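Local structure of uncharacterized protein (Borrelia turicatae, 5VJ4) at residues 267-272 against 332-337; 327-332 against 341-346; 239-244 against 277-282; 180-185 against 232-237. The protein is of unknown function but is probably a surface lipoprotein that binds lipid, its gene being differentially regulated as relapsing fever spirochetes pass between tick and mammal. All blocks are in the same frame, centred on the assembly; numbering follows the deposited sequence.

Contact 1. Residues 267-272 against 332-337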
# COMPACT_ATOMS: atom_id res chain seq x y z
N ASN A 267 -15.33 3.93 -3.11
CA ASN A 267 -14.89 2.92 -4.04
C ASN A 267 -13.61 3.25 -4.79
O ASN A 267 -12.86 2.32 -5.13
CB ASN A 267 -16.00 2.52 -4.98
CG ASN A 267 -17.05 1.66 -4.30
OD1 ASN A 267 -18.14 1.47 -4.82
ND2 ASN A 267 -16.71 1.11 -3.14
N ASN A 268 -13.33 4.54 -5.01
CA ASN A 268 -12.11 4.88 -5.72
C ASN A 268 -10.85 4.57 -4.92
O ASN A 268 -9.86 4.07 -5.49
CB ASN A 268 -12.07 6.30 -6.27
CG ASN A 268 -10.81 6.53 -7.14
OD1 ASN A 268 -10.31 7.65 -7.30
ND2 ASN A 268 -10.26 5.44 -7.69
N VAL A 269 -10.88 4.83 -3.63
CA VAL A 269 -9.69 4.48 -2.83
C VAL A 269 -9.47 2.98 -2.80
O VAL A 269 -8.32 2.53 -2.91
CB VAL A 269 -9.61 5.11 -1.43
CG1 VAL A 269 -9.64 6.61 -1.54
CG2 VAL A 269 -10.83 4.78 -0.68
N LEU A 270 -10.55 2.21 -2.74
CA LEU A 270 -10.41 0.77 -2.79
C LEU A 270 -9.71 0.35 -4.06
O LEU A 270 -8.77 -0.42 -4.02
CB LEU A 270 -11.75 0.09 -2.70
CG LEU A 270 -12.62 0.29 -1.47
CD1 LEU A 270 -13.70 -0.77 -1.41
CD2 LEU A 270 -11.85 0.26 -0.17
N ASN A 271 -10.15 0.90 -5.19
CA ASN A 271 -9.54 0.57 -6.44
C ASN A 271 -8.12 1.05 -6.60
O ASN A 271 -7.32 0.40 -7.27
CB ASN A 271 -10.41 0.95 -7.63
CG ASN A 271 -11.28 -0.24 -8.09
OD1 ASN A 271 -10.89 -0.97 -9.00
ND2 ASN A 271 -12.42 -0.47 -7.42
N SER A 272 -7.79 2.15 -5.95
CA SER A 272 -6.43 2.66 -6.13
C SER A 272 -5.46 1.75 -5.39
O SER A 272 -4.38 1.36 -5.88
CB SER A 272 -6.33 4.09 -5.62
OG SER A 272 -7.47 4.83 -5.98
N GLY A 332 -8.66 11.75 3.92
CA GLY A 332 -7.31 12.15 3.62
C GLY A 332 -6.80 11.49 2.35
O GLY A 332 -5.95 12.06 1.66
N PHE A 333 -7.31 10.31 2.04
CA PHE A 333 -6.83 9.64 0.85
C PHE A 333 -7.36 10.37 -0.38
O PHE A 333 -6.58 10.81 -1.20
CB PHE A 333 -7.26 8.20 0.85
CG PHE A 333 -6.57 7.37 -0.18
CD1 PHE A 333 -6.86 7.53 -1.53
CD2 PHE A 333 -5.65 6.41 0.20
CE1 PHE A 333 -6.24 6.74 -2.49
CE2 PHE A 333 -5.01 5.62 -0.74
CZ PHE A 333 -5.30 5.79 -2.10
N THR A 334 -8.68 10.51 -0.49
CA THR A 334 -9.24 11.22 -1.65
C THR A 334 -8.79 12.68 -1.69
O THR A 334 -8.73 13.27 -2.76
CB THR A 334 -10.78 11.16 -1.70
OG1 THR A 334 -11.25 11.38 -0.39
CG2 THR A 334 -11.26 9.79 -2.17
N ASP A 335 -8.43 13.25 -0.55
CA ASP A 335 -7.94 14.64 -0.55
C ASP A 335 -6.50 14.84 -0.99
O ASP A 335 -6.06 15.97 -1.10
CB ASP A 335 -8.13 15.32 0.81
CG ASP A 335 -9.58 15.58 1.14
OD1 ASP A 335 -9.82 15.84 2.33
OD2 ASP A 335 -10.46 15.54 0.24
N GLY A 336 -5.76 13.76 -1.20
CA GLY A 336 -4.36 13.89 -1.63
C GLY A 336 -3.36 14.02 -0.49
O GLY A 336 -2.14 14.17 -0.74
N LEU A 337 -3.85 13.94 0.75
CA LEU A 337 -3.01 14.07 1.95
C LEU A 337 -2.05 12.91 2.16
O LEU A 337 -0.92 13.12 2.65
CB LEU A 337 -3.87 14.29 3.20
CG LEU A 337 -3.22 14.15 4.59
CD1 LEU A 337 -2.03 15.09 4.83
CD2 LEU A 337 -4.28 14.30 5.67

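Contact 2. Residues 327-332 against 341-346. With SO4 (sulfate ion), chain G.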
# COMPACT_ATOMS: atom_id res chain seq x y z
N ARG A 327 -12.90 7.02 8.93
CA ARG A 327 -13.35 8.18 8.17
C ARG A 327 -12.16 9.05 7.74
O ARG A 327 -12.01 9.35 6.54
CB ARG A 327 -14.35 9.00 8.97
CG ARG A 327 -15.68 8.32 9.12
CD ARG A 327 -16.73 9.22 9.76
NE ARG A 327 -17.62 8.42 10.61
CZ ARG A 327 -17.68 8.50 11.94
NH1 ARG A 327 -16.92 9.37 12.61
NH2 ARG A 327 -18.52 7.71 12.60
N GLY A 328 -11.32 9.42 8.71
CA GLY A 328 -10.13 10.26 8.46
C GLY A 328 -9.17 9.70 7.41
O GLY A 328 -8.61 10.45 6.61
N THR A 329 -8.99 8.38 7.40
CA THR A 329 -8.00 7.83 6.51
C THR A 329 -8.56 7.84 5.08
O THR A 329 -7.84 8.10 4.12
CB THR A 329 -7.45 6.46 6.99
OG1 THR A 329 -6.21 6.18 6.33
CG2 THR A 329 -8.41 5.32 6.71
N PHE A 330 -9.85 7.60 4.94
CA PHE A 330 -10.44 7.65 3.60
C PHE A 330 -10.50 9.07 3.04
O PHE A 330 -10.16 9.29 1.88
CB PHE A 330 -11.82 7.02 3.59
CG PHE A 330 -11.78 5.56 3.44
CD1 PHE A 330 -11.64 5.01 2.20
CD2 PHE A 330 -11.84 4.72 4.55
CE1 PHE A 330 -11.55 3.64 2.03
CE2 PHE A 330 -11.78 3.36 4.39
CZ PHE A 330 -11.63 2.82 3.11
N LYS A 331 -10.94 10.02 3.87
CA LYS A 331 -11.02 11.40 3.45
C LYS A 331 -9.62 11.89 3.02
O LYS A 331 -9.42 12.36 1.90
CB LYS A 331 -11.63 12.28 4.55
CG LYS A 331 -11.33 13.77 4.35
CD LYS A 331 -12.15 14.75 5.17
CE LYS A 331 -12.18 16.10 4.47
NZ LYS A 331 -12.25 17.27 5.40
N GLY A 332 -8.66 11.75 3.92
CA GLY A 332 -7.31 12.15 3.62
C GLY A 332 -6.80 11.49 2.35
O GLY A 332 -5.95 12.06 1.66
N ILE A 341 -4.48 3.38 3.21
CA ILE A 341 -5.58 3.29 4.15
C ILE A 341 -5.02 2.73 5.43
O ILE A 341 -4.54 1.60 5.45
CB ILE A 341 -6.64 2.28 3.73
CG1 ILE A 341 -7.20 2.61 2.38
CG2 ILE A 341 -7.76 2.24 4.77
CD1 ILE A 341 -7.97 1.41 1.86
N MSE A 342 -5.08 3.52 6.50
CA MSE A 342 -4.55 3.09 7.79
C MSE A 342 -5.44 3.45 8.93
O MSE A 342 -5.54 4.63 9.28
CB MSE A 342 -3.19 3.72 7.96
CG MSE A 342 -2.10 2.91 7.25
SE MSE A 342 -0.51 4.07 7.43
CE MSE A 342 -1.18 5.93 7.20
N THR A 343 -6.07 2.45 9.53
CA THR A 343 -7.06 2.65 10.60
C THR A 343 -6.50 2.52 12.03
O THR A 343 -7.25 2.68 13.01
CB THR A 343 -8.20 1.65 10.46
OG1 THR A 343 -7.70 0.36 10.79
CG2 THR A 343 -8.73 1.63 9.04
N ASP A 344 -5.20 2.21 12.14
CA ASP A 344 -4.54 1.89 13.42
C ASP A 344 -5.33 0.81 14.19
O ASP A 344 -5.57 0.92 15.39
CB ASP A 344 -4.32 3.15 14.26
CG ASP A 344 -2.91 3.24 14.84
OD1 ASP A 344 -2.03 2.40 14.50
OD2 ASP A 344 -2.67 4.17 15.64
N GLY A 345 -5.71 -0.24 13.47
CA GLY A 345 -6.67 -1.20 13.97
C GLY A 345 -6.11 -2.15 15.01
O GLY A 345 -6.82 -2.53 15.93
N ASP A 346 -4.85 -2.55 14.85
CA ASP A 346 -4.20 -3.43 15.82
C ASP A 346 -4.19 -2.80 17.22
O ASP A 346 -4.61 -3.43 18.20
CB ASP A 346 -2.80 -3.82 15.35
CG ASP A 346 -2.26 -5.04 16.08
OD1 ASP A 346 -3.04 -5.79 16.73
OD2 ASP A 346 -1.05 -5.27 15.99
S SO4 G . -3.32 -0.28 10.33
O1 SO4 G . -3.36 -1.06 11.61
O2 SO4 G . -4.75 -0.09 9.91
O3 SO4 G . -2.57 -0.98 9.23
O4 SO4 G . -2.56 0.99 10.62

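Contact 3. Residues 239-244 against 277-282. With SO4 (sulfate ion), chain E.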
# COMPACT_ATOMS: atom_id res chain seq x y z
N GLY A 239 -14.84 -7.85 -7.38
CA GLY A 239 -14.90 -9.09 -8.14
C GLY A 239 -14.16 -10.19 -7.43
O GLY A 239 -14.45 -11.36 -7.65
N TRP A 240 -13.21 -9.81 -6.58
CA TRP A 240 -12.37 -10.75 -5.85
C TRP A 240 -12.86 -11.10 -4.46
O TRP A 240 -12.45 -12.11 -3.90
CB TRP A 240 -11.01 -10.15 -5.71
CG TRP A 240 -10.35 -9.86 -6.98
CD1 TRP A 240 -10.44 -8.71 -7.70
CD2 TRP A 240 -9.44 -10.71 -7.68
NE1 TRP A 240 -9.63 -8.79 -8.82
CE2 TRP A 240 -9.01 -10.01 -8.83
CE3 TRP A 240 -8.93 -12.00 -7.44
CZ2 TRP A 240 -8.11 -10.55 -9.74
CZ3 TRP A 240 -8.02 -12.55 -8.36
CH2 TRP A 240 -7.62 -11.82 -9.49
N LEU A 241 -13.72 -10.24 -3.91
CA LEU A 241 -14.35 -10.43 -2.60
C LEU A 241 -15.41 -11.50 -2.64
O LEU A 241 -16.20 -11.55 -3.59
CB LEU A 241 -14.99 -9.13 -2.12
CG LEU A 241 -14.07 -7.89 -2.17
CD1 LEU A 241 -14.70 -6.64 -1.59
CD2 LEU A 241 -12.77 -8.13 -1.45
N ASP A 242 -15.43 -12.36 -1.63
CA ASP A 242 -16.54 -13.28 -1.42
C ASP A 242 -17.68 -12.58 -0.65
O ASP A 242 -17.56 -11.41 -0.27
CB ASP A 242 -16.08 -14.51 -0.65
CG ASP A 242 -16.10 -14.29 0.85
OD1 ASP A 242 -15.43 -13.33 1.29
OD2 ASP A 242 -16.82 -15.06 1.56
N ALA A 243 -18.75 -13.32 -0.36
CA ALA A 243 -19.88 -12.74 0.35
C ALA A 243 -19.48 -12.11 1.69
O ALA A 243 -19.89 -10.98 1.99
CB ALA A 243 -20.96 -13.78 0.52
N ASP A 244 -18.68 -12.83 2.46
CA ASP A 244 -18.22 -12.34 3.75
C ASP A 244 -17.47 -11.05 3.61
O ASP A 244 -17.73 -10.08 4.35
CB ASP A 244 -17.32 -13.37 4.45
CG ASP A 244 -18.10 -14.57 4.98
OD1 ASP A 244 -19.33 -14.46 5.23
OD2 ASP A 244 -17.46 -15.63 5.14
N TYR A 277 -4.28 -4.53 -0.39
CA TYR A 277 -4.57 -3.69 0.79
C TYR A 277 -6.00 -3.73 1.26
O TYR A 277 -6.26 -3.55 2.43
CB TYR A 277 -4.13 -2.25 0.62
CG TYR A 277 -2.66 -2.18 0.47
CD1 TYR A 277 -2.07 -2.34 -0.79
CD2 TYR A 277 -1.85 -2.04 1.57
CE1 TYR A 277 -0.70 -2.35 -0.93
CE2 TYR A 277 -0.49 -2.05 1.45
CZ TYR A 277 0.09 -2.21 0.20
OH TYR A 277 1.45 -2.22 0.06
N VAL A 278 -6.93 -3.98 0.34
CA VAL A 278 -8.30 -3.98 0.72
C VAL A 278 -8.55 -5.15 1.65
O VAL A 278 -9.14 -4.97 2.71
CB VAL A 278 -9.26 -4.03 -0.47
CG1 VAL A 278 -10.68 -4.36 0.01
CG2 VAL A 278 -9.28 -2.69 -1.15
N VAL A 279 -8.11 -6.34 1.28
CA VAL A 279 -8.42 -7.50 2.14
C VAL A 279 -7.75 -7.40 3.50
O VAL A 279 -8.33 -7.77 4.50
CB VAL A 279 -8.15 -8.86 1.48
CG1 VAL A 279 -8.98 -8.99 0.23
CG2 VAL A 279 -6.69 -9.06 1.16
N ARG A 280 -6.54 -6.86 3.55
CA ARG A 280 -5.92 -6.73 4.84
C ARG A 280 -6.67 -5.77 5.77
O ARG A 280 -6.83 -6.04 6.94
CB ARG A 280 -4.49 -6.32 4.68
CG ARG A 280 -3.76 -6.42 5.97
CD ARG A 280 -2.29 -6.22 5.78
NE ARG A 280 -1.63 -6.41 7.07
CZ ARG A 280 -1.36 -5.41 7.91
NH1 ARG A 280 -0.76 -5.68 9.05
NH2 ARG A 280 -1.68 -4.15 7.61
N MSE A 281 -7.18 -4.67 5.23
CA MSE A 281 -7.96 -3.75 6.04
C MSE A 281 -9.20 -4.45 6.53
O MSE A 281 -9.68 -4.12 7.59
CB MSE A 281 -8.36 -2.58 5.19
CG MSE A 281 -9.32 -1.70 5.96
SE MSE A 281 -10.23 -0.47 4.69
CE MSE A 281 -11.65 -1.55 3.90
N ILE A 282 -9.68 -5.43 5.78
CA ILE A 282 -10.89 -6.17 6.17
C ILE A 282 -10.63 -7.09 7.36
O ILE A 282 -11.43 -7.12 8.31
CB ILE A 282 -11.47 -6.99 4.98
CG1 ILE A 282 -11.90 -6.07 3.84
CG2 ILE A 282 -12.66 -7.85 5.41
CD1 ILE A 282 -12.58 -6.78 2.70
S SO4 E . -19.44 -15.74 -3.37
O1 SO4 E . -20.84 -16.05 -3.01
O2 SO4 E . -19.35 -14.31 -3.73
O3 SO4 E . -18.94 -16.56 -4.50
O4 SO4 E . -18.59 -15.94 -2.18

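Contact 4. Residues 180-185 against 232-237. With SO4 (sulfate ion), chain H; SO4 (sulfate ion), chain I.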
# COMPACT_ATOMS: atom_id res chain seq x y z
N THR A 180 -1.86 -16.42 -15.33
CA THR A 180 -0.92 -15.52 -14.70
C THR A 180 -1.59 -14.68 -13.62
O THR A 180 -1.15 -14.68 -12.47
CB THR A 180 -0.20 -14.62 -15.73
OG1 THR A 180 0.68 -15.42 -16.51
CG2 THR A 180 0.66 -13.59 -15.06
N ARG A 181 -2.66 -13.99 -14.00
CA ARG A 181 -3.27 -13.01 -13.11
C ARG A 181 -3.75 -13.63 -11.82
O ARG A 181 -3.70 -12.97 -10.76
CB ARG A 181 -4.42 -12.28 -13.78
CG ARG A 181 -4.56 -10.84 -13.32
CD ARG A 181 -5.51 -10.11 -14.19
NE ARG A 181 -5.94 -8.85 -13.59
CZ ARG A 181 -7.04 -8.19 -13.97
NH1 ARG A 181 -7.82 -8.66 -14.94
NH2 ARG A 181 -7.33 -7.03 -13.39
N LEU A 182 -4.21 -14.88 -11.91
CA LEU A 182 -4.61 -15.60 -10.71
C LEU A 182 -3.42 -15.96 -9.83
O LEU A 182 -3.47 -15.75 -8.62
CB LEU A 182 -5.46 -16.81 -11.06
CG LEU A 182 -6.81 -16.47 -11.70
CD1 LEU A 182 -7.52 -17.77 -12.03
CD2 LEU A 182 -7.72 -15.61 -10.82
N GLN A 183 -2.35 -16.47 -10.44
CA GLN A 183 -1.14 -16.80 -9.71
C GLN A 183 -0.65 -15.57 -8.92
O GLN A 183 -0.37 -15.69 -7.72
CB GLN A 183 -0.06 -17.30 -10.64
CG GLN A 183 -0.32 -18.68 -11.20
CD GLN A 183 0.68 -19.07 -12.27
OE1 GLN A 183 1.21 -18.22 -12.99
NE2 GLN A 183 0.94 -20.37 -12.38
N ASN A 184 -0.60 -14.40 -9.58
CA ASN A 184 -0.19 -13.19 -8.87
C ASN A 184 -1.03 -12.91 -7.64
O ASN A 184 -0.49 -12.63 -6.57
CB ASN A 184 -0.15 -12.00 -9.81
CG ASN A 184 0.81 -12.22 -10.95
OD1 ASN A 184 1.43 -13.28 -11.05
ND2 ASN A 184 0.96 -11.23 -11.81
N MSE A 185 -2.35 -13.03 -7.78
CA MSE A 185 -3.19 -12.86 -6.63
C MSE A 185 -2.86 -13.95 -5.64
O MSE A 185 -2.69 -13.67 -4.44
CB MSE A 185 -4.66 -12.83 -6.98
CG MSE A 185 -5.50 -12.19 -5.86
SE MSE A 185 -5.00 -10.32 -5.42
CE MSE A 185 -5.66 -9.50 -7.10
N ARG A 232 -14.13 -10.71 -16.55
CA ARG A 232 -14.21 -9.25 -16.45
C ARG A 232 -14.28 -8.78 -14.99
O ARG A 232 -13.81 -7.68 -14.67
CB ARG A 232 -15.42 -8.72 -17.23
CG ARG A 232 -16.68 -9.51 -16.94
CD ARG A 232 -17.78 -9.09 -17.85
NE ARG A 232 -18.93 -9.98 -17.75
CZ ARG A 232 -20.06 -9.64 -17.13
NH1 ARG A 232 -21.07 -10.50 -17.10
NH2 ARG A 232 -20.17 -8.44 -16.55
N VAL A 233 -14.83 -9.63 -14.11
CA VAL A 233 -14.97 -9.30 -12.69
C VAL A 233 -13.66 -8.88 -12.05
O VAL A 233 -13.66 -7.95 -11.23
CB VAL A 233 -15.67 -10.39 -11.90
CG1 VAL A 233 -17.02 -10.68 -12.55
CG2 VAL A 233 -14.88 -11.67 -11.89
N MSE A 234 -12.55 -9.48 -12.48
CA MSE A 234 -11.20 -9.10 -12.01
C MSE A 234 -10.87 -7.62 -12.13
O MSE A 234 -10.06 -7.12 -11.35
CB MSE A 234 -10.09 -9.87 -12.69
CG MSE A 234 -10.47 -11.33 -12.83
SE MSE A 234 -8.88 -12.37 -13.37
CE MSE A 234 -9.86 -13.79 -14.33
N ASP A 235 -11.50 -6.91 -13.06
CA ASP A 235 -11.22 -5.48 -13.20
C ASP A 235 -11.90 -4.64 -12.11
O ASP A 235 -11.81 -3.41 -12.12
CB ASP A 235 -11.61 -4.98 -14.60
CG ASP A 235 -10.74 -5.57 -15.71
OD1 ASP A 235 -9.58 -5.95 -15.43
OD2 ASP A 235 -11.22 -5.64 -16.87
N ASP A 236 -12.60 -5.29 -11.17
CA ASP A 236 -13.16 -4.60 -10.04
C ASP A 236 -12.70 -5.28 -8.78
O ASP A 236 -12.70 -6.52 -8.70
CB ASP A 236 -14.69 -4.60 -10.12
CG ASP A 236 -15.34 -3.50 -9.28
OD1 ASP A 236 -14.69 -2.46 -8.96
OD2 ASP A 236 -16.53 -3.67 -8.95
N ILE A 237 -12.31 -4.50 -7.78
CA ILE A 237 -11.88 -5.10 -6.54
C ILE A 237 -13.01 -5.97 -5.94
O ILE A 237 -12.74 -7.07 -5.46
CB ILE A 237 -11.28 -4.10 -5.55
CG1 ILE A 237 -12.35 -3.15 -5.04
CG2 ILE A 237 -10.12 -3.32 -6.17
CD1 ILE A 237 -12.81 -3.52 -3.65
S SO4 H . -15.91 -11.94 -19.61
O1 SO4 H . -17.29 -12.49 -19.83
O2 SO4 H . -15.70 -11.98 -18.16
O3 SO4 H . -15.74 -10.56 -20.12
O4 SO4 H . -14.84 -12.72 -20.26
S SO4 I . -4.71 -4.81 -12.00
O1 SO4 I . -6.15 -5.14 -11.90
O2 SO4 I . -4.54 -3.63 -11.11
O3 SO4 I . -3.84 -5.97 -11.56
O4 SO4 I . -4.47 -4.40 -13.41

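Contact 1. Residues 267-272 against 332-337
Val269 packs over one face of the Phe333 ring, and this apolar meeting carries most of the contact. Val269 CB lies 4.0 Å from the centroid of the Phe333 ring and 23° off the ring normal, displaced toward the rim, so the approach is a CH-pi contact over the face. Phe333 holds its ring out toward helix 263-301 because CG is turned opposite its own backbone N (chi1 -168°). Beside the ring, the methyl CG2 of Thr334 touches Val269 CG1, a methyl whose modelled place is only approximate. One turn further along, Ser272 CB comes obliquely to Phe333 CZ at 4.0 Å.

In the fold, this joins the early part of helix 263-301 to the last turn of helix 308-334, two long helices of an all-helical chain. The second of them closes with a Schellman motif: Leu337 N bonds back to Gly332 O at 3.0 Å and Gly336 N to Phe333 O at 3.1 Å, while Gly336 takes a positive phi of 87°.

Two hydroxyls beside the interface bond back within their own helices. Ser272 OG donates to Asn268 O at 2.6 Å from above the carbonyl plane, and the same oxygen also receives Ser272 N, so two bonds from one residue grip it. Thr334 OG1 turns back to the carbonyls of Lys331 and Phe330, with its methyl left to face Val269. Beyond the ring, Phe333 also packs on Tyr276 of the second subunit.

Contact 2. Residues 327-332 against 341-346
Thr329 has its OG1 swung opposite the backbone N (chi1 -161°), which aims the hydroxyl oxygen at the chain running through Ile341 and Met342; in Ile341 it is the CG2 branch that takes the equivalent position, facing back toward the helix. Met342 N donates to Thr329 OG1 at 2.9 Å, and the bond is almost straight, with an N-H...O angle of 177°. Alongside it the methyls meet, Thr329 CG2 with Ile341 CG2 at 3.7 Å, the two side chains crossing at about a right angle. Phe330 reaches Ile341 obliquely, its CZ lying 4.1 Å from Ile341 CD1.

Residues 341-344 lead into helix 345-365, extended at Ile341 and Met342 and then turning, and are pinned to helix 308-334 just before the chain becomes helical. Asp344 occupies the N-cap position but makes no capping bond with its side chain. A sulfate ion, probably from the crystallisation liquor, binds at this helix start: its O2 receives Thr343 N at 2.9 Å and its O1 receives Gly345 N at 3.1 Å. The Thr329 hydroxyl thus satisfies one backbone N-H of the connecting chain while the anion takes the next, and the partial positive charge of a helix start probably helps to hold the sulfate.

Contact 3. Residues 239-244 against 277-282
Leu241 and Val279 are the nearest pair of the two segments, 8.1 Å from CA to CA, so only side chains bridge the two backbones. Segment 239-244 leads into helix 243-256 through an N-cap at Asp242, and the contact thereby sets the start of one helix against the middle of another, helix 263-301, in this all-helical fold. It is small, burying 108 Å² in all, and its side-chain contacts are apolar.

Leu241 does the reaching. Its CB does not point straight at helix 263-301, but the extended chain carries the end of the side chain nearer, and the methyl Leu241 CD2 meets two residues one turn apart: Val279 CG1 at 4.2 Å and Ile282 CD1 at 4.4 Å. A single methyl therefore serves both positions of the helix surface. Around it, Arg220 of helix 218-222 packs on Val279 and Ile282, Leu192 of helix 176-201 packs on Val279, and Thr248 and Ile249 of helix 243-256 close on Ile282. Elsewhere on helix 263-301, Tyr277 meets Tyr277 of the second subunit, ring planes at about 50°.

The polar work is done next door, at the helix start. A chi1 of 85° places the Asp242 carboxylate between its own backbone N and carbonyl carbon, where OD1 can accept from Asp245 N and OD2 from Asp244 N, the latter at 3.0 Å and from well above the carboxylate plane. Ala243 N, at the first position of the helix, donates to O4 of a sulfate ion at 3.2 Å.

Contact 4. Residues 180-185 against 232-237
Arg181 lays its guanidinium against Met234, a selenomethionine, and this is where the packing is close. Met234 CB sits over one face of the group, 3.4 Å from Arg181 NH1 and offset toward the rim, while the two side chains run antiparallel alongside one another. Deeper in, Leu182 CD2 touches Met234 SE at 4.3 Å, and Leu182 also packs on Trp240 and Phe224.

The guanidinium end is also held at its edge. Arg181 NH1 and NH2 both donate to Asp235 OD1, at 3.3 and 3.2 Å, an end-on salt bridge to one oxygen with the guanidinium and carboxylate planes 39° apart. Arg181 belongs to helix 176-201, and its chain, extended from CG to NE, reaches a short 3-10 segment at 233-235, in which Asp235 N bonds to Arg232 O and Asp236 N to Val233 O. That turn brings Met234 and Asp235 to the same arginine, one over its face and one at its edge.

Toward the second subunit a sulfate joins in. Arg181 NH2 also donates to O1 of this ion at 2.7 Å, and Arg181 NE of the second subunit binds the same anion, which probably eases the approach of the two arginines. On the looser outer side, the CB of exposed Arg232 points away from helix 176-201, and Arg232 N holds another sulfate through O2 at 2.6 Å.

In the fold
Helix 263-301 ties the set together. Contacts 1 and 2 share helix 308-334 and Gly332, their centres 11 Å apart, and Phe330 of contact 2 packs on Val269 and Leu270 of contact 1. Contact 3, 16 Å from contact 2 between centres, reaches it through Met281, whose SE lies 3.7 Å from Ile341 CG2. Contacts 3 and 4, centres 13 Å apart, are joined by a probable hydrogen bond from Trp240 NE1 to Met234 O at 3.1 Å. Leu270 and Ile237 link contacts 1 and 4, whereas contacts 2 and 4 do not touch. Contacts 1, 3 and 4 all adjoin the second subunit; sulfates lie at contacts 2, 3 and 4.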